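Local coordinates for HydG protein (Carboxydothermus hydrogenoformans, PDB 4RTB) that binds a [4Fe-4S] cluster and S-adenosylmethionine and, as a radical SAM maturase of [FeFe]-hydrogenase, probably makes CO and cyanide, at residues V310-L324 / E335-A347. Residues are numbered along the deposited sequence; the frame is centred on the assembly and turned at random.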
ATOM      1  N   VAL A 310      -5.491  -9.120  -5.210  1.00 74.99           N
ATOM      2  CA  VAL A 310      -4.879  -7.976  -5.891  1.00 75.02           C
ATOM      3  C   VAL A 310      -5.440  -7.825  -7.308  1.00 76.37           C
ATOM      4  O   VAL A 310      -5.518  -6.710  -7.840  1.00 72.91           O
ATOM      5  CB  VAL A 310      -3.328  -8.079  -5.947  1.00 72.57           C
ATOM      6  CG1 VAL A 310      -2.800  -8.832  -4.737  1.00 70.03           C
ATOM      7  CG2 VAL A 310      -2.851  -8.731  -7.240  1.00 80.39           C
ATOM      8  N   ALA A 311      -5.856  -8.941  -7.901  1.00 76.67           N
ATOM      9  CA  ALA A 311      -6.435  -8.918  -9.238  1.00 74.53           C
ATOM     10  C   ALA A 311      -7.797  -8.248  -9.203  1.00 74.03           C
ATOM     11  O   ALA A 311      -8.056  -7.305  -9.953  1.00 74.44           O
ATOM     12  CB  ALA A 311      -6.549 -10.324  -9.798  1.00 78.74           C
ATOM     13  N   LEU A 312      -8.661  -8.744  -8.324  1.00 75.50           N
ATOM     14  CA  LEU A 312      -9.999  -8.194  -8.158  1.00 73.17           C
ATOM     15  C   LEU A 312      -9.967  -6.725  -7.758  1.00 74.44           C
ATOM     16  O   LEU A 312     -10.766  -5.931  -8.234  1.00 73.97           O
ATOM     17  CB  LEU A 312     -10.775  -9.003  -7.125  1.00 68.29           C
ATOM     18  CG  LEU A 312     -11.395 -10.279  -7.686  1.00 64.64           C
ATOM     19  CD1 LEU A 312     -11.772 -11.225  -6.569  1.00 65.64           C
ATOM     20  CD2 LEU A 312     -12.612  -9.930  -8.528  1.00 65.42           C
ATOM     21  N   LEU A 313      -9.038  -6.367  -6.882  1.00 68.97           N
ATOM     22  CA  LEU A 313      -8.872  -4.977  -6.484  1.00 69.56           C
ATOM     23  C   LEU A 313      -8.434  -4.119  -7.663  1.00 75.67           C
ATOM     24  O   LEU A 313      -8.944  -3.013  -7.853  1.00 59.69           O
ATOM     25  CB  LEU A 313      -7.867  -4.865  -5.340  1.00 68.63           C
ATOM     26  CG  LEU A 313      -8.462  -4.987  -3.937  1.00 67.90           C
ATOM     27  CD1 LEU A 313      -7.530  -5.766  -3.038  1.00 64.26           C
ATOM     28  CD2 LEU A 313      -8.734  -3.608  -3.358  1.00 68.00           C
ATOM     29  N   ARG A 314      -7.497  -4.627  -8.459  1.00 79.25           N
ATOM     30  CA  ARG A 314      -7.046  -3.888  -9.633  1.00 77.77           C
ATOM     31  C   ARG A 314      -8.173  -3.684 -10.648  1.00 79.44           C
ATOM     32  O   ARG A 314      -8.305  -2.604 -11.227  1.00 78.01           O
ATOM     33  CB  ARG A 314      -5.866  -4.596 -10.305  1.00 73.20           C
ATOM     34  CG  ARG A 314      -5.466  -4.010 -11.661  1.00 60.10           C
ATOM     35  CD  ARG A 314      -4.552  -2.787 -11.550  1.00 90.50           C
ATOM     36  NE  ARG A 314      -5.191  -1.642 -10.906  1.00 90.47           N
ATOM     37  CZ  ARG A 314      -4.749  -1.070  -9.791  1.00 85.71           C
ATOM     38  NH1 ARG A 314      -3.656  -1.529  -9.197  1.00 83.26           N
ATOM     39  NH2 ARG A 314      -5.395  -0.036  -9.275  1.00 87.05           N
ATOM     40  N   ILE A 315      -8.990  -4.712 -10.853  1.00 79.05           N
ATOM     41  CA  ILE A 315     -10.037  -4.639 -11.866  1.00 76.96           C
ATOM     42  C   ILE A 315     -11.250  -3.843 -11.365  1.00 77.92           C
ATOM     43  O   ILE A 315     -11.974  -3.247 -12.160  1.00 77.53           O
ATOM     44  CB  ILE A 315     -10.468  -6.064 -12.336  1.00 87.61           C
ATOM     45  CG1 ILE A 315     -11.317  -5.997 -13.612  1.00 96.61           C
ATOM     46  CG2 ILE A 315     -11.183  -6.821 -11.230  1.00 83.31           C
ATOM     47  CD1 ILE A 315     -12.820  -6.104 -13.383  1.00 98.22           C
ATOM     48  N   MET A 316     -11.447  -3.804 -10.051  1.00 81.96           N
ATOM     49  CA  MET A 316     -12.582  -3.080  -9.480  1.00 79.96           C
ATOM     50  C   MET A 316     -12.288  -1.597  -9.270  1.00 82.41           C
ATOM     51  O   MET A 316     -13.136  -0.748  -9.544  1.00 85.19           O
ATOM     52  CB  MET A 316     -13.020  -3.717  -8.157  1.00 75.70           C
ATOM     53  CG  MET A 316     -13.706  -5.081  -8.290  1.00 72.94           C
ATOM     54  SD  MET A 316     -15.454  -5.036  -8.736  1.00100.61           S
ATOM     55  CE  MET A 316     -15.374  -4.652 -10.479  1.00 90.41           C
ATOM     56  N   LEU A 317     -11.090  -1.287  -8.786  1.00 77.38           N
ATOM     57  CA  LEU A 317     -10.669   0.101  -8.615  1.00 77.03           C
ATOM     58  C   LEU A 317      -9.424   0.369  -9.447  1.00 80.12           C
ATOM     59  O   LEU A 317      -8.317   0.431  -8.912  1.00 77.82           O
ATOM     60  CB  LEU A 317     -10.401   0.401  -7.144  1.00 77.15           C
ATOM     61  CG  LEU A 317     -11.509  -0.032  -6.188  1.00 71.96           C
ATOM     62  CD1 LEU A 317     -10.924  -0.380  -4.832  1.00 62.42           C
ATOM     63  CD2 LEU A 317     -12.568   1.054  -6.063  1.00 69.72           C
ATOM     64  N   PRO A 318      -9.608   0.538 -10.765  1.00 82.81           N
ATOM     65  CA  PRO A 318      -8.503   0.612 -11.729  1.00 82.38           C
ATOM     66  C   PRO A 318      -7.597   1.824 -11.528  1.00 81.70           C
ATOM     67  O   PRO A 318      -6.377   1.690 -11.633  1.00 78.61           O
ATOM     68  CB  PRO A 318      -9.225   0.687 -13.080  1.00 83.54           C
ATOM     69  CG  PRO A 318     -10.554   1.273 -12.762  1.00 83.45           C
ATOM     70  CD  PRO A 318     -10.916   0.752 -11.407  1.00 81.29           C
ATOM     71  N   TYR A 319      -8.181   2.983 -11.238  1.00 80.02           N
ATOM     72  CA  TYR A 319      -7.401   4.205 -11.071  1.00 77.22           C
ATOM     73  C   TYR A 319      -6.926   4.378  -9.629  1.00 72.50           C
ATOM     74  O   TYR A 319      -6.345   5.404  -9.274  1.00 67.21           O
ATOM     75  CB  TYR A 319      -8.218   5.421 -11.515  1.00 81.01           C
ATOM     76  CG  TYR A 319      -8.580   5.393 -12.984  1.00 90.87           C
ATOM     77  CD1 TYR A 319      -9.769   4.818 -13.416  1.00 95.36           C
ATOM     78  CD2 TYR A 319      -7.728   5.934 -13.939  1.00 96.43           C
ATOM     79  CE1 TYR A 319     -10.101   4.785 -14.760  1.00 97.66           C
ATOM     80  CE2 TYR A 319      -8.054   5.905 -15.286  1.00 96.45           C
ATOM     81  CZ  TYR A 319      -9.240   5.331 -15.690  1.00 96.59           C
ATOM     82  OH  TYR A 319      -9.566   5.301 -17.026  1.00 98.67           O
ATOM     83  N   THR A 320      -7.171   3.363  -8.807  1.00 72.41           N
ATOM     84  CA  THR A 320      -6.726   3.377  -7.421  1.00 75.29           C
ATOM     85  C   THR A 320      -5.464   2.539  -7.263  1.00 71.33           C
ATOM     86  O   THR A 320      -5.472   1.339  -7.539  1.00 66.38           O
ATOM     87  CB  THR A 320      -7.815   2.840  -6.472  1.00 76.22           C
ATOM     88  OG1 THR A 320      -9.027   3.579  -6.666  1.00 82.65           O
ATOM     89  CG2 THR A 320      -7.373   2.961  -5.021  1.00 73.23           C
ATOM     90  N   GLY A 321      -4.380   3.171  -6.824  1.00 68.28           N
ATOM     91  CA  GLY A 321      -3.126   2.472  -6.617  1.00 68.57           C
ATOM     92  C   GLY A 321      -3.258   1.354  -5.599  1.00 66.02           C
ATOM     93  O   GLY A 321      -4.111   1.406  -4.719  1.00 62.80           O
ATOM     94  N   ILE A 322      -2.418   0.333  -5.732  1.00 67.45           N
ATOM     95  CA  ILE A 322      -2.410  -0.779  -4.789  1.00 63.42           C
ATOM     96  C   ILE A 322      -1.022  -0.928  -4.179  1.00 69.11           C
ATOM     97  O   ILE A 322      -0.028  -1.031  -4.898  1.00 67.70           O
ATOM     98  CB  ILE A 322      -2.826  -2.100  -5.464  1.00 62.82           C
ATOM     99  CG1 ILE A 322      -4.286  -2.029  -5.918  1.00 66.12           C
ATOM    100  CG2 ILE A 322      -2.626  -3.271  -4.519  1.00 55.80           C
ATOM    101  CD1 ILE A 322      -4.779  -3.290  -6.596  1.00 67.63           C
ATOM    102  N   ILE A 323      -0.955  -0.929  -2.850  1.00 68.80           N
ATOM    103  CA  ILE A 323       0.332  -0.986  -2.166  1.00 68.48           C
ATOM    104  C   ILE A 323       0.594  -2.345  -1.520  1.00 76.21           C
ATOM    105  O   ILE A 323      -0.255  -2.889  -0.801  1.00 82.85           O
ATOM    106  CB  ILE A 323       0.445   0.106  -1.086  0.68 62.77           C
ATOM    107  CG1 ILE A 323       0.147   1.482  -1.684  1.00 64.28           C
ATOM    108  CG2 ILE A 323       1.830   0.090  -0.454  1.00 52.43           C
ATOM    109  CD1 ILE A 323       0.500   2.638  -0.770  1.00 60.56           C
ATOM    110  N   LEU A 324       1.780  -2.883  -1.791  1.00 72.70           N
ATOM    111  CA  LEU A 324       2.247  -4.120  -1.180  1.00 79.10           C
ATOM    112  C   LEU A 324       3.137  -3.804   0.019  1.00 88.85           C
ATOM    113  O   LEU A 324       4.357  -3.696  -0.119  1.00 98.14           O
ATOM    114  CB  LEU A 324       3.013  -4.967  -2.199  1.00 77.34           C
ATOM    115  CG  LEU A 324       3.291  -6.427  -1.834  1.00 69.63           C
ATOM    116  CD1 LEU A 324       2.027  -7.257  -1.992  1.00 56.15           C
ATOM    117  CD2 LEU A 324       4.423  -6.994  -2.677  1.00 72.65           C
ATOM    118  N   GLU A 335       4.955 -11.120  -9.624  1.00 63.50           N
ATOM    119  CA  GLU A 335       3.687 -11.600 -10.172  1.00 63.44           C
ATOM    120  C   GLU A 335       2.565 -10.661  -9.732  1.00 72.59           C
ATOM    121  O   GLU A 335       1.696 -10.293 -10.526  1.00 73.73           O
ATOM    122  CB  GLU A 335       3.386 -13.036  -9.724  1.00 68.54           C
ATOM    123  CG  GLU A 335       3.397 -14.062 -10.859  1.00 79.54           C
ATOM    124  CD  GLU A 335       2.463 -15.239 -10.613  1.00 85.28           C
ATOM    125  OE1 GLU A 335       2.695 -16.007  -9.654  1.00 85.67           O
ATOM    126  OE2 GLU A 335       1.490 -15.395 -11.384  1.00 85.77           O
ATOM    127  N   LEU A 336       2.598 -10.268  -8.462  1.00 70.27           N
ATOM    128  CA  LEU A 336       1.621  -9.337  -7.915  1.00 65.73           C
ATOM    129  C   LEU A 336       1.762  -7.977  -8.587  1.00 67.28           C
ATOM    130  O   LEU A 336       0.765  -7.296  -8.833  1.00 68.52           O
ATOM    131  CB  LEU A 336       1.781  -9.210  -6.399  1.00 67.93           C
ATOM    132  CG  LEU A 336       1.571 -10.506  -5.610  1.00 64.19           C
ATOM    133  CD1 LEU A 336       1.961 -10.328  -4.152  1.00 59.02           C
ATOM    134  CD2 LEU A 336       0.134 -10.990  -5.733  1.00 61.78           C
ATOM    135  N   VAL A 337       2.997  -7.584  -8.889  1.00 68.64           N
ATOM    136  CA  VAL A 337       3.210  -6.355  -9.646  1.00 72.54           C
ATOM    137  C   VAL A 337       2.574  -6.490 -11.035  1.00 75.74           C
ATOM    138  O   VAL A 337       1.945  -5.550 -11.524  1.00 74.33           O
ATOM    139  CB  VAL A 337       4.712  -6.002  -9.772  1.00 69.19           C
ATOM    140  CG1 VAL A 337       4.900  -4.772 -10.643  1.00 64.93           C
ATOM    141  CG2 VAL A 337       5.322  -5.775  -8.394  1.00 61.02           C
ATOM    142  N   GLU A 338       2.721  -7.662 -11.652  1.00 79.04           N
ATOM    143  CA  GLU A 338       2.074  -7.948 -12.938  1.00 86.45           C
ATOM    144  C   GLU A 338       0.550  -7.823 -12.854  1.00 81.69           C
ATOM    145  O   GLU A 338      -0.091  -7.326 -13.784  1.00 77.24           O
ATOM    146  CB  GLU A 338       2.436  -9.359 -13.433  1.00 91.06           C
ATOM    147  CG  GLU A 338       3.684  -9.462 -14.308  1.00100.62           C
ATOM    148  CD  GLU A 338       4.065 -10.909 -14.621  1.00108.65           C
ATOM    149  OE1 GLU A 338       3.240 -11.641 -15.213  1.00108.81           O
ATOM    150  OE2 GLU A 338       5.194 -11.314 -14.269  1.00108.30           O
ATOM    151  N   LEU A 339      -0.021  -8.275 -11.740  1.00 76.18           N
ATOM    152  CA  LEU A 339      -1.473  -8.408 -11.631  1.00 75.36           C
ATOM    153  C   LEU A 339      -2.218  -7.189 -11.074  1.00 83.37           C
ATOM    154  O   LEU A 339      -3.449  -7.168 -11.088  1.00 85.04           O
ATOM    155  CB  LEU A 339      -1.818  -9.630 -10.776  1.00 71.26           C
ATOM    156  CG  LEU A 339      -2.109 -10.926 -11.534  1.00 79.28           C
ATOM    157  CD1 LEU A 339      -0.831 -11.541 -12.074  1.00 91.60           C
ATOM    158  CD2 LEU A 339      -2.848 -11.911 -10.648  1.00 82.10           C
ATOM    159  N   GLY A 340      -1.501  -6.182 -10.579  1.00 84.01           N
ATOM    160  CA  GLY A 340      -2.176  -4.976 -10.127  1.00 80.76           C
ATOM    161  C   GLY A 340      -1.432  -4.027  -9.202  1.00 78.91           C
ATOM    162  O   GLY A 340      -1.707  -2.825  -9.191  1.00 76.82           O
ATOM    163  N   VAL A 341      -0.508  -4.567  -8.415  1.00 74.49           N
ATOM    164  CA  VAL A 341       0.271  -3.776  -7.466  1.00 65.01           C
ATOM    165  C   VAL A 341       1.011  -2.633  -8.157  1.00 70.42           C
ATOM    166  O   VAL A 341       1.680  -2.842  -9.167  1.00 78.01           O
ATOM    167  CB  VAL A 341       1.286  -4.663  -6.716  1.00 60.37           C
ATOM    168  CG1 VAL A 341       2.291  -3.818  -5.951  1.00 50.99           C
ATOM    169  CG2 VAL A 341       0.562  -5.629  -5.791  1.00 52.65           C
ATOM    170  N   SER A 342       0.888  -1.424  -7.617  1.00 71.07           N
ATOM    171  CA  SER A 342       1.530  -0.258  -8.216  1.00 69.19           C
ATOM    172  C   SER A 342       2.551   0.386  -7.283  1.00 72.39           C
ATOM    173  O   SER A 342       3.327   1.246  -7.704  1.00 72.64           O
ATOM    174  CB  SER A 342       0.478   0.773  -8.628  1.00 73.37           C
ATOM    175  OG  SER A 342      -0.321   1.151  -7.522  1.00 80.99           O
ATOM    176  N   GLN A 343       2.548  -0.029  -6.018  1.00 77.71           N
ATOM    177  CA  GLN A 343       3.495   0.492  -5.034  1.00 76.77           C
ATOM    178  C   GLN A 343       4.119  -0.622  -4.199  1.00 67.96           C
ATOM    179  O   GLN A 343       3.467  -1.618  -3.885  1.00 64.30           O
ATOM    180  CB  GLN A 343       2.819   1.507  -4.112  1.00 74.38           C
ATOM    181  CG  GLN A 343       3.075   2.953  -4.489  1.00 76.45           C
ATOM    182  CD  GLN A 343       2.804   3.908  -3.343  1.00 82.54           C
ATOM    183  OE1 GLN A 343       3.608   4.031  -2.418  1.00 80.97           O
ATOM    184  NE2 GLN A 343       1.666   4.590  -3.398  1.00 83.02           N
ATOM    185  N   MET A 344       5.378  -0.429  -3.818  1.00 63.04           N
ATOM    186  CA  MET A 344       6.143  -1.484  -3.166  1.00 71.79           C
ATOM    187  C   MET A 344       7.138  -0.968  -2.133  1.00 79.91           C
ATOM    188  O   MET A 344       7.728   0.097  -2.302  1.00 86.95           O
ATOM    189  CB  MET A 344       6.899  -2.288  -4.216  1.00 82.08           C
ATOM    190  CG  MET A 344       6.427  -3.708  -4.389  1.00 80.48           C
ATOM    191  SD  MET A 344       7.439  -4.483  -5.651  1.00114.81           S
ATOM    192  CE  MET A 344       9.074  -4.080  -5.035  1.00 98.12           C
ATOM    193  N   SER A 345       7.332  -1.745  -1.072  1.00 83.39           N
ATOM    194  CA  SER A 345       8.346  -1.433  -0.073  1.00 88.16           C
ATOM    195  C   SER A 345       9.623  -2.211  -0.371  1.00 92.88           C
ATOM    196  O   SER A 345       9.642  -3.440  -0.297  1.00101.67           O
ATOM    197  CB  SER A 345       7.841  -1.759   1.333  1.00 89.54           C
ATOM    198  OG  SER A 345       7.711  -3.158   1.512  1.00 92.61           O
ATOM    199  N   ALA A 346      10.684  -1.491  -0.715  1.00 84.09           N
ATOM    200  CA  ALA A 346      11.947  -2.125  -1.055  1.00 74.61           C
ATOM    201  C   ALA A 346      13.027  -1.780  -0.042  1.00 76.95           C
ATOM    202  O   ALA A 346      13.125  -0.637   0.407  1.00 82.58           O
ATOM    203  CB  ALA A 346      12.384  -1.718  -2.447  1.00 77.22           C
ATOM    204  N   ALA A 347      13.834  -2.777   0.309  1.00 81.31           N
ATOM    205  CA  ALA A 347      14.925  -2.609   1.270  1.00 80.83           C
ATOM    206  C   ALA A 347      14.404  -2.067   2.600  1.00 83.85           C
ATOM    207  O   ALA A 347      15.116  -1.369   3.327  1.00 83.44           O
ATOM    208  CB  ALA A 347      15.998  -1.696   0.709  1.00 77.80           C
TER
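Strands 321-324 and 343-345 run parallel, pairing Ile323 with Gln343 and Leu324 with Met344, their axes 4.8 Å apart and 15° from aligned. Leu324 N gives a nearly straight bond (174°) to Gln343 O, 3.0 Å away, while Ile322 O is gripped twice, accepting from both Ser342 N and Gln343 N. Ser342 OG stands between its own backbone N and carbonyl carbon (chi1 57°), within 2.9 Å of Ile322 N, from which it accepts a hydrogen bond. On the helix-facing side, branched aliphatic side chains pack between sheet and helices. Those of Leu324 and Leu336 cross at about a right angle, CD1 of Leu324 meeting CD1 of Leu336 at 3.8 Å; Val341 CG1 lies near Leu324 CB, and Val310 sets its two methyls against Leu336 CD2 and Leu339 CB. Gly340, just past the end of helix 330-339 and with positive phi, lies against the aliphatic stem of Arg314, where a beta carbon would collide with Arg314 CB. On the opposite face Ile323 lies alongside Gln343, its CD1 3.5 Å from Gln343 NE2; an alanine here would probably open a gap beside the Gln343 amide, leaving it freer to turn. The contact belongs to a right-handed beta-alpha-beta unit of the radical SAM barrel: strand 281-283 bonds to Ile323 on one side, strand 95-105 to Met344 on the other, and helix 74-91 covers Ala311 and Leu339.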